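Local coordinates for ethyl acetate hydrolase (PDB 5EFZ), which hydrolyses ethyl acetate to ethanol and acetate, acting as a homodimeric acetyl esterase of the alpha/beta hydrolase superfamily in the breakdown of short-chain methyl ketones, at residues Gln77-Glu82 with Leu335-Thr340; Phe119-Ile124 with Met269-Gln274; Val168-Ala173 with Glu354-Pro359. All blocks are in the same frame, centred on the assembly; numbering follows the deposited sequence.

Contact 1. Residues Gln77-Glu82 with Leu335-Thr340; sequences QIYIGE and LGLFGT
The last turn of helix 72-79 meets the 335-340 loop where I78 faces G339, their CA atoms 5.6 Å apart, before I80 leaves helical geometry. This loop is tightly wound: backbone bonds run from F338 N to L335 O and from G339 N to G336 O. I78 divides its branches between two residues. CG2, anti to the backbone N, lies on G339 CA at 3.6 Å, while CD1 reaches F338 O at 3.3 Å. Glycine suits position 339: its positive phi (82°) would press a side chain against the preceding carbonyl, and the space a CB would need is already filled by I78 CG2. That same methyl also sits over the centre of the Y79 ring, 3.4 Å above its plane, so the isoleucine is wedged between the tyrosine and the loop. Y79 sends its hydroxyl to the loop, where OH donates a weak hydrogen bond to L337 O over 2.6 Å; tyrosine thus combines an apolar ring with a polar end that meets a backbone carbonyl. The L337 side chain, whose CD2 passes the same hydroxyl at 3.8 Å, lies about 4 Å from those of S151 and H334, the inferred nucleophile and histidine of the alpha/beta hydrolase triad. H334 directly precedes this loop, so the contact holds helix 72-79 against the chain next to that histidine. Around it, L345 of helix 342-356 touches both I78 and Y79, L348 of that helix packs on Y79, and the I80 side chain touches I93 and V95 of strand 92-96.

Contact 2. Residues Phe119-Ile124 with Met269-Gln274; sequences FANVRI and MAWKWQ. With EDO (1,2-ethanediol), chain L.
W271 and K272 both leave their helix with CG anti to the backbone N (chi1 -172° for W271), which carries the indole to N121 and R123 and the lysine chain to V122 and I124. N121 covers one face of the indole: its CB stands 3.5 Å from the six-membered ring centroid, almost along the ring normal, a CH-pi contact, and its amide stacks with a tilt of only 7°. A short flat amide suits that broad face. At the ring edge V122 O approaches W271 CE3 at 3.4 Å, and R123 CG lies by CZ3. The R123 guanidinium stands steeply to the indole, 69° between planes, CH2 over one face. K272 lies alongside V122, its CG 3.5 Å from I124 N, while I124 CD1 crosses its chain. A water accepts from I124 N and donates to K272 O at 2.7 Å, linking helix 124-139 to helix 263-274. Across the contact the fit is mostly apolar and aromatic; beyond it, R123 NE forms a salt bridge with E37 and K272 NZ one with D127, NZ also hydrogen-bonding Q98 OE1 and I99 O. Both chains thus pack by their aliphatic parts, their cationic ends probably steadied by these partners.

Contact 3. Residues Val168-Ala173 with Glu354-Pro359; sequences VKRAAA and ELLSSP
The R170 guanidinium has L356 O over one face and the carbonyls of L355 and S358 near its edge. It stands at the start of strand 170-174, a parallel strand of the central alpha/beta hydrolase sheet, and grips S358, just beyond helix 342-356, side-on with two nitrogens. NH2 donates to S358 O at 2.8 Å, nearly in the guanidinium plane and with an N-H...O angle of 162°. NE donates to S358 OG at 3.0 Å, a more bent bond (142°) whose acceptor is tilted from that plane. An arginine suits the place because its chain, extended from CG to NE, spans from the strand to the segment beyond the helix and still offers paired donors at its edge; NH1 is taken by A145 O. Serine supplies two acceptors from one residue, its chi1 of 71° setting OG between the backbone N and the carbonyl carbon. Deeper in, the contact turns apolar. L355 brings CG beside R170 CB and CD, and the small A172 lets the leucine approach the strand closely. L146, K296 and Y298 also touch L355, so this one side chain meets strands 146-150, 170-174 and 296-300. Past the helix, S357 holds E354 O through both N and OG, from the same face of the carbonyl plane. On the sheet side, L355 CD2 comes 3.9 Å from A172 CB and 3.7 Å from A171 O.

How the contacts relate
From the N terminus the chain first passes 77-82, at the end of helix 72-79, then 119-124, the loop leading into helix 124-139, and then 168-173 on the central sheet. The helical segment 269-274 returns to 119-124 and closes contact 2, which falls wholly within the longer loop later closed by contact 1 at 335-340. Contact 3 closes last, at 354-359, and crosses both others, because 168-173 lies inside their loops and its partner beyond them. Helix 342-356 relates contacts 1 and 3, whose centres are about 19 Å apart. Contact 2 lies across the chain's centre from both, tying helix 263-274 to the 119-124 loop.

Contact 1. Residues Gln77-Glu82 with Leu335-Thr340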
loop_
_atom_site.group_PDB
_atom_site.type_symbol
_atom_site.label_atom_id
_atom_site.label_comp_id
_atom_site.label_asym_id
_atom_site.label_seq_id
_atom_site.Cartn_x
_atom_site.Cartn_y
_atom_site.Cartn_z
ATOM N N GLN A 77 24.708 11.595 5.735
ATOM C CA GLN A 77 25.136 10.248 6.041
ATOM C C GLN A 77 24.990 9.280 4.855
ATOM O O GLN A 77 25.818 8.397 4.682
ATOM C CB GLN A 77 24.344 9.706 7.242
ATOM C CG GLN A 77 24.765 10.349 8.557
ATOM C CD GLN A 77 23.957 9.856 9.738
ATOM O OE1 GLN A 77 22.780 9.490 9.600
ATOM N NE2 GLN A 77 24.579 9.845 10.909
ATOM N N ILE A 78 23.932 9.437 4.072
ATOM C CA ILE A 78 23.625 8.434 3.040
ATOM C C ILE A 78 24.291 8.769 1.701
ATOM O O ILE A 78 24.743 7.869 0.984
ATOM C CB ILE A 78 22.098 8.298 2.867
ATOM C CG1 ILE A 78 21.465 7.869 4.199
ATOM C CG2 ILE A 78 21.736 7.294 1.745
ATOM C CD1 ILE A 78 19.979 8.129 4.261
ATOM N N TYR A 79 24.404 10.057 1.387
ATOM C CA TYR A 79 24.727 10.474 0.010
ATOM C C TYR A 79 26.015 11.271 -0.195
ATOM O O TYR A 79 26.579 11.267 -1.301
ATOM C CB TYR A 79 23.560 11.297 -0.549
ATOM C CG TYR A 79 22.288 10.488 -0.634
ATOM C CD1 TYR A 79 22.129 9.544 -1.612
ATOM C CD2 TYR A 79 21.240 10.697 0.271
ATOM C CE1 TYR A 79 20.977 8.758 -1.692
ATOM C CE2 TYR A 79 20.066 9.936 0.193
ATOM C CZ TYR A 79 19.943 8.970 -0.788
ATOM O OH TYR A 79 18.799 8.195 -0.863
ATOM N N ILE A 80 26.498 11.947 0.838
ATOM C CA ILE A 80 27.626 12.873 0.643
ATOM C C ILE A 80 28.957 12.280 1.083
ATOM O O ILE A 80 29.049 11.692 2.160
ATOM C CB ILE A 80 27.368 14.203 1.398
ATOM C CG1 ILE A 80 26.105 14.867 0.849
ATOM C CG2 ILE A 80 28.622 15.120 1.322
ATOM C CD1 ILE A 80 25.664 16.132 1.646
ATOM N N GLY A 81 29.995 12.407 0.243
ATOM C CA GLY A 81 31.304 11.927 0.636
ATOM C C GLY A 81 32.313 11.912 -0.501
ATOM O O GLY A 81 31.958 11.952 -1.687
ATOM N N GLU A 82 33.582 11.828 -0.152
ATOM C CA GLU A 82 34.603 11.909 -1.185
ATOM C C GLU A 82 34.510 10.834 -2.284
ATOM O O GLU A 82 34.747 11.127 -3.449
ATOM C CB GLU A 82 35.986 11.908 -0.542
ATOM C CG GLU A 82 36.315 13.299 -0.024
ATOM C CD GLU A 82 37.779 13.522 0.280
ATOM O OE1 GLU A 82 38.594 12.574 0.162
ATOM O OE2 GLU A 82 38.108 14.671 0.633
ATOM N N LEU A 335 11.580 3.514 0.576
ATOM C CA LEU A 335 12.506 3.790 1.679
ATOM C C LEU A 335 13.912 3.255 1.407
ATOM O O LEU A 335 14.793 3.355 2.270
ATOM C CB LEU A 335 11.966 3.230 3.000
ATOM C CG LEU A 335 10.741 4.015 3.478
ATOM C CD1 LEU A 335 10.134 3.382 4.742
ATOM C CD2 LEU A 335 11.104 5.499 3.698
ATOM N N GLY A 336 14.149 2.760 0.190
ATOM C CA GLY A 336 15.515 2.633 -0.317
ATOM C C GLY A 336 16.206 3.996 -0.285
ATOM O O GLY A 336 17.426 4.069 -0.335
ATOM N N LEU A 337 15.444 5.086 -0.148
ATOM C CA LEU A 337 16.061 6.403 0.028
ATOM C C LEU A 337 16.902 6.461 1.303
ATOM O O LEU A 337 17.811 7.278 1.407
ATOM C CB LEU A 337 15.004 7.515 0.070
ATOM C CG LEU A 337 14.315 7.867 -1.254
ATOM C CD1 LEU A 337 13.116 8.784 -0.980
ATOM C CD2 LEU A 337 15.308 8.530 -2.228
ATOM N N PHE A 338 16.577 5.608 2.277
ATOM C CA PHE A 338 17.268 5.592 3.558
ATOM C C PHE A 338 18.668 4.947 3.465
ATOM O O PHE A 338 19.390 4.856 4.463
ATOM C CB PHE A 338 16.428 4.852 4.594
ATOM C CG PHE A 338 15.293 5.682 5.158
ATOM C CD1 PHE A 338 14.995 6.947 4.629
ATOM C CD2 PHE A 338 14.543 5.208 6.230
ATOM C CE1 PHE A 338 13.950 7.729 5.154
ATOM C CE2 PHE A 338 13.517 5.992 6.785
ATOM C CZ PHE A 338 13.217 7.241 6.248
ATOM N N GLY A 339 19.055 4.525 2.280
ATOM C CA GLY A 339 20.391 3.974 2.102
ATOM C C GLY A 339 20.563 2.511 2.489
ATOM O O GLY A 339 21.678 2.070 2.755
ATOM N N THR A 340 19.472 1.752 2.512
ATOM C CA THR A 340 19.521 0.331 2.814
ATOM C C THR A 340 20.110 -0.545 1.699
ATOM O O THR A 340 20.582 -1.664 1.953
ATOM C CB THR A 340 18.090 -0.196 3.111
ATOM O OG1 THR A 340 17.207 0.273 2.080
ATOM C CG2 THR A 340 17.609 0.369 4.458
#

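Contact 2. Residues Phe119-Ile124 with Met269-Gln274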
loop_
_atom_site.group_PDB
_atom_site.type_symbol
_atom_site.label_atom_id
_atom_site.label_comp_id
_atom_site.label_asym_id
_atom_site.label_seq_id
_atom_site.Cartn_x
_atom_site.Cartn_y
_atom_site.Cartn_z
ATOM N N PHE A 119 0.892 26.652 14.007
ATOM C CA PHE A 119 1.857 26.802 12.897
ATOM C C PHE A 119 1.139 26.842 11.553
ATOM O O PHE A 119 0.114 26.186 11.360
ATOM C CB PHE A 119 2.897 25.681 12.891
ATOM C CG PHE A 119 4.170 26.041 12.123
ATOM C CD1 PHE A 119 5.040 27.013 12.622
ATOM C CD2 PHE A 119 4.475 25.418 10.907
ATOM C CE1 PHE A 119 6.222 27.373 11.941
ATOM C CE2 PHE A 119 5.678 25.750 10.203
ATOM C CZ PHE A 119 6.545 26.736 10.719
ATOM N N ALA A 120 1.660 27.643 10.637
ATOM C CA ALA A 120 0.967 27.905 9.375
ATOM C C ALA A 120 1.041 26.721 8.416
ATOM O O ALA A 120 1.888 25.840 8.559
ATOM C CB ALA A 120 1.553 29.158 8.695
ATOM N N ASN A 121 0.131 26.700 7.445
ATOM C CA ASN A 121 0.203 25.718 6.375
ATOM C C ASN A 121 1.285 26.172 5.405
ATOM O O ASN A 121 1.158 27.226 4.801
ATOM C CB ASN A 121 -1.155 25.585 5.680
ATOM C CG ASN A 121 -2.177 24.900 6.555
ATOM O OD1 ASN A 121 -1.834 24.019 7.346
ATOM N ND2 ASN A 121 -3.430 25.289 6.415
ATOM N N VAL A 122 2.362 25.391 5.306
ATOM C CA VAL A 122 3.493 25.739 4.457
ATOM C C VAL A 122 3.473 24.872 3.185
ATOM O O VAL A 122 3.189 23.666 3.242
ATOM C CB VAL A 122 4.812 25.550 5.216
ATOM C CG1 VAL A 122 6.018 25.911 4.342
ATOM C CG2 VAL A 122 4.813 26.410 6.493
ATOM N N ARG A 123 3.738 25.494 2.042
ATOM C CA ARG A 123 3.749 24.784 0.769
ATOM C C ARG A 123 5.187 24.571 0.265
ATOM O O ARG A 123 6.122 25.268 0.697
ATOM C CB ARG A 123 2.930 25.549 -0.301
ATOM C CG ARG A 123 1.394 25.516 -0.088
ATOM C CD ARG A 123 0.670 26.299 -1.205
ATOM N NE ARG A 123 -0.795 26.198 -1.062
ATOM C CZ ARG A 123 -1.547 25.220 -1.571
ATOM N NH1 ARG A 123 -1.002 24.230 -2.262
ATOM N NH2 ARG A 123 -2.867 25.244 -1.384
ATOM N N ILE A 124 5.342 23.616 -0.652
ATOM C CA ILE A 124 6.635 23.379 -1.306
ATOM C C ILE A 124 7.200 24.694 -1.857
ATOM O O ILE A 124 8.399 24.976 -1.707
ATOM C CB ILE A 124 6.498 22.356 -2.441
ATOM C CG1 ILE A 124 6.114 20.967 -1.882
ATOM C CG2 ILE A 124 7.796 22.277 -3.275
ATOM C CD1 ILE A 124 7.207 20.272 -1.069
ATOM N N MET A 269 4.695 18.692 7.528
ATOM C CA MET A 269 5.361 18.163 6.343
ATOM C C MET A 269 4.386 17.343 5.517
ATOM O O MET A 269 4.412 17.402 4.302
ATOM C CB MET A 269 6.599 17.349 6.756
ATOM C CG MET A 269 7.769 18.272 7.251
ATOM S SD MET A 269 9.189 17.283 7.819
ATOM C CE MET A 269 8.599 16.713 9.428
ATOM N N ALA A 270 3.509 16.585 6.180
ATOM C CA ALA A 270 2.486 15.830 5.479
ATOM C C ALA A 270 1.520 16.727 4.667
ATOM O O ALA A 270 1.184 16.402 3.513
ATOM C CB ALA A 270 1.679 14.943 6.500
ATOM N N TRP A 271 1.053 17.826 5.262
ATOM C CA TRP A 271 0.135 18.743 4.558
ATOM C C TRP A 271 0.830 19.279 3.306
ATOM O O TRP A 271 0.238 19.417 2.228
ATOM C CB TRP A 271 -0.274 19.920 5.478
ATOM C CG TRP A 271 -1.361 20.833 4.922
ATOM C CD1 TRP A 271 -2.717 20.776 5.198
ATOM C CD2 TRP A 271 -1.177 21.953 4.056
ATOM N NE1 TRP A 271 -3.373 21.789 4.531
ATOM C CE2 TRP A 271 -2.447 22.523 3.825
ATOM C CE3 TRP A 271 -0.049 22.535 3.449
ATOM C CZ2 TRP A 271 -2.629 23.629 2.999
ATOM C CZ3 TRP A 271 -0.230 23.635 2.613
ATOM C CH2 TRP A 271 -1.507 24.177 2.406
ATOM N N LYS A 272 2.103 19.593 3.482
ATOM C CA LYS A 272 2.908 20.181 2.418
ATOM C C LYS A 272 3.066 19.160 1.276
ATOM O O LYS A 272 2.882 19.471 0.095
ATOM C CB LYS A 272 4.276 20.588 2.964
ATOM C CG LYS A 272 5.176 21.279 1.938
ATOM C CD LYS A 272 6.616 21.431 2.475
ATOM C CE LYS A 272 6.688 22.081 3.863
ATOM N NZ LYS A 272 8.163 22.291 4.160
ATOM N N TRP A 273 3.472 17.959 1.668
ATOM C CA TRP A 273 3.667 16.841 0.743
ATOM C C TRP A 273 2.398 16.605 -0.082
ATOM O O TRP A 273 2.457 16.446 -1.309
ATOM C CB TRP A 273 4.065 15.602 1.574
ATOM C CG TRP A 273 4.052 14.226 0.927
ATOM C CD1 TRP A 273 4.014 13.893 -0.410
ATOM C CD2 TRP A 273 4.061 12.988 1.653
ATOM N NE1 TRP A 273 3.992 12.495 -0.542
ATOM C CE2 TRP A 273 4.026 11.933 0.713
ATOM C CE3 TRP A 273 4.080 12.679 3.017
ATOM C CZ2 TRP A 273 4.017 10.576 1.103
ATOM C CZ3 TRP A 273 4.062 11.329 3.404
ATOM C CH2 TRP A 273 4.036 10.305 2.446
ATOM N N GLN A 274 1.243 16.577 0.582
ATOM C CA GLN A 274 -0.024 16.351 -0.124
ATOM C C GLN A 274 -0.286 17.309 -1.284
ATOM O O GLN A 274 -1.002 16.982 -2.232
ATOM C CB GLN A 274 -1.196 16.494 0.857
ATOM C CG GLN A 274 -1.387 15.295 1.760
ATOM C CD GLN A 274 -2.613 15.451 2.643
ATOM O OE1 GLN A 274 -2.798 16.499 3.282
ATOM N NE2 GLN A 274 -3.476 14.419 2.676
HETATM C C1 EDO L . 1.067 22.243 13.125
HETATM O O1 EDO L . 0.868 21.142 12.201
HETATM C C2 EDO L . 0.127 23.442 12.911
HETATM O O2 EDO L . -0.513 23.530 11.622
HETATM O O HOH W 1 2.898 22.026 -0.908
#

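Contact 3. Residues Val168-Ala173 with Glu354-Pro359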
loop_
_atom_site.group_PDB
_atom_site.type_symbol
_atom_site.label_atom_id
_atom_site.label_comp_id
_atom_site.label_asym_id
_atom_site.label_seq_id
_atom_site.Cartn_x
_atom_site.Cartn_y
_atom_site.Cartn_z
ATOM N N VAL A 168 18.610 26.913 -12.229
ATOM C CA VAL A 168 18.878 25.499 -12.004
ATOM C C VAL A 168 19.507 24.909 -13.269
ATOM O O VAL A 168 18.836 24.773 -14.297
ATOM C CB VAL A 168 17.566 24.748 -11.609
ATOM C CG1 VAL A 168 17.822 23.253 -11.330
ATOM C CG2 VAL A 168 16.901 25.446 -10.386
ATOM N N LYS A 169 20.800 24.592 -13.209
ATOM C CA LYS A 169 21.470 24.092 -14.423
ATOM C C LYS A 169 21.168 22.608 -14.664
ATOM O O LYS A 169 21.156 22.164 -15.828
ATOM C CB LYS A 169 22.986 24.317 -14.347
ATOM C CG LYS A 169 23.395 25.791 -14.164
ATOM C CD LYS A 169 22.704 26.663 -15.226
ATOM C CE LYS A 169 23.138 28.117 -15.121
ATOM N NZ LYS A 169 22.473 29.015 -16.123
ATOM N N ARG A 170 20.969 21.860 -13.579
ATOM C CA ARG A 170 20.723 20.406 -13.643
ATOM C C ARG A 170 19.790 20.068 -12.516
ATOM O O ARG A 170 19.898 20.674 -11.467
ATOM C CB ARG A 170 22.014 19.597 -13.484
ATOM C CG ARG A 170 23.081 19.909 -14.529
ATOM C CD ARG A 170 24.369 19.169 -14.178
ATOM N NE ARG A 170 25.444 19.550 -15.098
ATOM C CZ ARG A 170 26.197 20.639 -14.962
ATOM N NH1 ARG A 170 25.994 21.480 -13.947
ATOM N NH2 ARG A 170 27.140 20.900 -15.866
ATOM N N ALA A 171 18.901 19.093 -12.726
ATOM C CA ALA A 171 17.954 18.686 -11.707
ATOM C C ALA A 171 17.896 17.167 -11.686
ATOM O O ALA A 171 17.867 16.514 -12.735
ATOM C CB ALA A 171 16.554 19.289 -11.976
ATOM N N ALA A 172 17.912 16.607 -10.489
ATOM C CA ALA A 172 17.737 15.176 -10.323
ATOM C C ALA A 172 16.609 14.941 -9.331
ATOM O O ALA A 172 16.728 15.225 -8.113
ATOM C CB ALA A 172 19.042 14.495 -9.862
ATOM N N ALA A 173 15.508 14.411 -9.856
ATOM C CA ALA A 173 14.304 14.170 -9.050
ATOM C C ALA A 173 14.182 12.701 -8.755
ATOM O O ALA A 173 13.792 11.916 -9.633
ATOM C CB ALA A 173 13.060 14.671 -9.759
ATOM N N GLU A 354 27.176 11.258 -14.202
ATOM C CA GLU A 354 26.976 11.469 -15.629
ATOM C C GLU A 354 26.253 12.792 -15.829
ATOM O O GLU A 354 26.600 13.574 -16.700
ATOM C CB GLU A 354 26.185 10.320 -16.250
ATOM C CG GLU A 354 25.914 10.522 -17.730
ATOM C CD GLU A 354 25.302 9.308 -18.394
ATOM O OE1 GLU A 354 25.264 8.221 -17.775
ATOM O OE2 GLU A 354 24.855 9.448 -19.549
ATOM N N LEU A 355 25.270 13.058 -14.976
ATOM C CA LEU A 355 24.524 14.319 -15.036
ATOM C C LEU A 355 25.432 15.509 -14.821
ATOM O O LEU A 355 25.357 16.511 -15.548
ATOM C CB LEU A 355 23.402 14.322 -13.983
ATOM C CG LEU A 355 22.517 15.572 -13.938
ATOM C CD1 LEU A 355 21.951 15.877 -15.324
ATOM C CD2 LEU A 355 21.354 15.284 -12.947
ATOM N N LEU A 356 26.301 15.415 -13.819
ATOM C CA LEU A 356 27.214 16.517 -13.488
ATOM C C LEU A 356 28.278 16.734 -14.555
ATOM O O LEU A 356 28.991 17.740 -14.519
ATOM C CB LEU A 356 27.890 16.264 -12.139
ATOM C CG LEU A 356 26.912 16.497 -10.954
ATOM C CD1 LEU A 356 27.394 15.787 -9.679
ATOM C CD2 LEU A 356 26.828 18.013 -10.703
ATOM N N SER A 357 28.400 15.808 -15.501
ATOM C CA SER A 357 29.409 15.981 -16.543
ATOM C C SER A 357 28.813 16.565 -17.831
ATOM O O SER A 357 29.527 16.760 -18.829
ATOM C CB SER A 357 30.108 14.652 -16.831
ATOM O OG SER A 357 29.255 13.822 -17.603
ATOM N N SER A 358 27.515 16.875 -17.818
ATOM C CA SER A 358 26.901 17.490 -18.992
ATOM C C SER A 358 27.544 18.881 -19.199
ATOM O O SER A 358 27.754 19.625 -18.242
ATOM C CB SER A 358 25.374 17.587 -18.834
ATOM O OG SER A 358 25.034 18.583 -17.865
ATOM N N PRO A 359 27.874 19.223 -20.450
ATOM C CA PRO A 359 28.639 20.447 -20.758
ATOM C C PRO A 359 27.917 21.702 -20.304
ATOM O O PRO A 359 26.689 21.787 -20.433
ATOM C CB PRO A 359 28.767 20.415 -22.286
ATOM C CG PRO A 359 27.610 19.547 -22.754
ATOM C CD PRO A 359 27.444 18.501 -21.664
#